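Local coordinates for protein glucosamine-6-phosphate deaminase (Thermotoga maritima, PDB 1J5X) that is a SIS-domain protein, a family of alpha/beta folds built around parallel sheets flanked by helices, at residues I207-H212 with Q316-Q321. Numbering follows the deposited sequence.
Sequences IDLKEH and QILGYQ
Leu209 reaches out of the loop 207-212 to touch Leu318 and Gln321, which sit one turn apart on the helix 313-326. Before it in the chain, Asp208 forms the centre of an inverse gamma turn that leads into the short 3-10 segment 209-211. The Leu209 side chain, with CG anti to its carbonyl carbon (chi1 -67°), divides its two methyls between the two helix residues. Leu209 CD2 meets Leu318 CD1 at 3.6 Å, an apolar contact of methyl against methyl. Leu318 swings its CG anti to the backbone N, which carries its branch nearer to the loop than the direction of its CB would suggest. Leu209 CD1 lies 3.7 Å from Gln321 CB, and the two side chains cross at about a right angle; the extended glutamine chain carries NE2 on to a weak hydrogen bond with Trp201 O. At the end of the loop, His212 ND1 donates to Asp208 O at 2.9 Å from above the carbonyl plane, and Glu211 N reaches the same oxygen from the opposite face. His212 NE2 is hydrogen-bonded to Thr289 OG1, which ties the imidazole at both nitrogens, and Lys322 NZ, on the same helix 313-326, is hydrogen-bonded to Leu209 O and His212 O. Leu318 also packs on Leu263 and Phe265 of strand 262-267. This is the packing of an alpha/beta sandwich: the connection from helix 184-205 to strand 214-218 lies against a helix flanking the parallel sheet that contains strands 214-218 and 262-267.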
loop_
_atom_site.group_PDB
_atom_site.type_symbol
_atom_site.label_atom_id
_atom_site.label_comp_id
_atom_site.label_asym_id
_atom_site.label_seq_id
_atom_site.Cartn_x
_atom_site.Cartn_y
_atom_site.Cartn_z
ATOM N N ILE A 207 8.833 20.517 5.891
ATOM C CA ILE A 207 8.159 20.990 4.692
ATOM C C ILE A 207 7.137 22.050 5.096
ATOM O O ILE A 207 6.435 21.900 6.089
ATOM C CB ILE A 207 7.379 19.835 3.930
ATOM C CG1 ILE A 207 8.346 18.696 3.596
ATOM C CG2 ILE A 207 6.733 20.413 2.634
ATOM C CD1 ILE A 207 7.685 17.391 3.110
ATOM N N ASP A 208 7.091 23.128 4.320
ATOM C CA ASP A 208 6.139 24.207 4.561
ATOM C C ASP A 208 4.801 23.723 3.983
ATOM O O ASP A 208 4.442 24.092 2.863
ATOM C CB ASP A 208 6.578 25.469 3.822
ATOM C CG ASP A 208 5.724 26.668 4.183
ATOM O OD1 ASP A 208 4.773 26.483 4.990
ATOM O OD2 ASP A 208 6.007 27.777 3.671
ATOM N N LEU A 209 4.099 22.905 4.756
ATOM C CA LEU A 209 2.849 22.298 4.333
ATOM C C LEU A 209 1.740 23.220 3.869
ATOM O O LEU A 209 1.089 22.946 2.857
ATOM C CB LEU A 209 2.330 21.384 5.449
ATOM C CG LEU A 209 3.257 20.159 5.647
ATOM C CD1 LEU A 209 2.668 19.232 6.682
ATOM C CD2 LEU A 209 3.415 19.382 4.315
ATOM N N LYS A 210 1.515 24.304 4.617
ATOM C CA LYS A 210 0.460 25.249 4.269
ATOM C C LYS A 210 0.671 25.787 2.866
ATOM O O LYS A 210 -0.264 26.275 2.255
ATOM C CB LYS A 210 0.429 26.413 5.285
ATOM C CG LYS A 210 -0.184 26.045 6.632
ATOM C CD LYS A 210 0.839 25.308 7.516
ATOM C CE LYS A 210 0.325 24.993 8.948
ATOM N NZ LYS A 210 1.293 24.114 9.718
ATOM N N GLU A 211 1.894 25.714 2.349
ATOM C CA GLU A 211 2.165 26.195 1.010
ATOM C C GLU A 211 2.119 25.112 -0.086
ATOM O O GLU A 211 2.480 25.373 -1.243
ATOM C CB GLU A 211 3.524 26.874 0.964
ATOM C CG GLU A 211 3.601 28.107 1.838
ATOM C CD GLU A 211 3.259 29.342 1.071
ATOM O OE1 GLU A 211 2.128 29.435 0.536
ATOM O OE2 GLU A 211 4.142 30.224 0.994
ATOM N N HIS A 212 1.688 23.908 0.259
ATOM C CA HIS A 212 1.623 22.841 -0.780
ATOM C C HIS A 212 0.242 22.226 -0.748
ATOM O O HIS A 212 -0.178 21.725 0.285
ATOM C CB HIS A 212 2.659 21.749 -0.478
ATOM C CG HIS A 212 4.070 22.189 -0.707
ATOM N ND1 HIS A 212 4.824 22.815 0.263
ATOM C CD2 HIS A 212 4.860 22.103 -1.799
ATOM C CE1 HIS A 212 6.021 23.086 -0.223
ATOM N NE2 HIS A 212 6.074 22.662 -1.469
ATOM N N GLN A 316 1.731 8.445 4.896
ATOM C CA GLN A 316 0.753 8.443 6.007
ATOM C C GLN A 316 1.103 9.615 6.957
ATOM O O GLN A 316 0.229 10.242 7.508
ATOM C CB GLN A 316 0.866 7.191 6.833
ATOM C CG GLN A 316 0.471 5.883 6.136
ATOM C CD GLN A 316 0.851 4.676 6.986
ATOM O OE1 GLN A 316 0.736 4.719 8.174
ATOM N NE2 GLN A 316 1.296 3.587 6.363
ATOM N N ILE A 317 2.405 9.841 7.176
ATOM C CA ILE A 317 2.851 10.943 8.032
ATOM C C ILE A 317 2.566 12.287 7.342
ATOM O O ILE A 317 2.157 13.252 8.002
ATOM C CB ILE A 317 4.392 10.778 8.391
ATOM C CG1 ILE A 317 4.557 9.584 9.311
ATOM C CG2 ILE A 317 4.973 12.083 9.003
ATOM C CD1 ILE A 317 6.075 9.199 9.590
ATOM N N LEU A 318 2.761 12.353 6.033
ATOM C CA LEU A 318 2.459 13.568 5.300
ATOM C C LEU A 318 0.959 13.833 5.453
ATOM O O LEU A 318 0.544 14.959 5.781
ATOM C CB LEU A 318 2.785 13.405 3.817
ATOM C CG LEU A 318 2.381 14.607 2.942
ATOM C CD1 LEU A 318 3.177 15.918 3.325
ATOM C CD2 LEU A 318 2.708 14.254 1.515
ATOM N N GLY A 319 0.155 12.787 5.280
ATOM C CA GLY A 319 -1.288 12.991 5.353
ATOM C C GLY A 319 -1.674 13.539 6.722
ATOM O O GLY A 319 -2.481 14.503 6.840
ATOM N N TYR A 320 -1.130 12.906 7.756
ATOM C CA TYR A 320 -1.447 13.309 9.128
ATOM C C TYR A 320 -1.026 14.761 9.389
ATOM O O TYR A 320 -1.828 15.615 9.805
ATOM C CB TYR A 320 -0.774 12.388 10.114
ATOM C CG TYR A 320 -1.152 12.749 11.538
ATOM C CD1 TYR A 320 -0.447 13.723 12.242
ATOM C CD2 TYR A 320 -2.269 12.167 12.141
ATOM C CE1 TYR A 320 -0.853 14.105 13.525
ATOM C CE2 TYR A 320 -2.685 12.548 13.409
ATOM C CZ TYR A 320 -1.978 13.515 14.093
ATOM O OH TYR A 320 -2.445 13.904 15.357
ATOM N N GLN A 321 0.226 15.055 9.122
ATOM C CA GLN A 321 0.710 16.399 9.366
ATOM C C GLN A 321 -0.039 17.426 8.538
ATOM O O GLN A 321 -0.295 18.550 9.015
ATOM C CB GLN A 321 2.237 16.477 9.099
ATOM C CG GLN A 321 3.051 15.624 10.117
ATOM C CD GLN A 321 4.563 15.899 10.061
ATOM O OE1 GLN A 321 4.937 17.004 9.433
ATOM N NE2 GLN A 321 5.376 15.104 10.564
#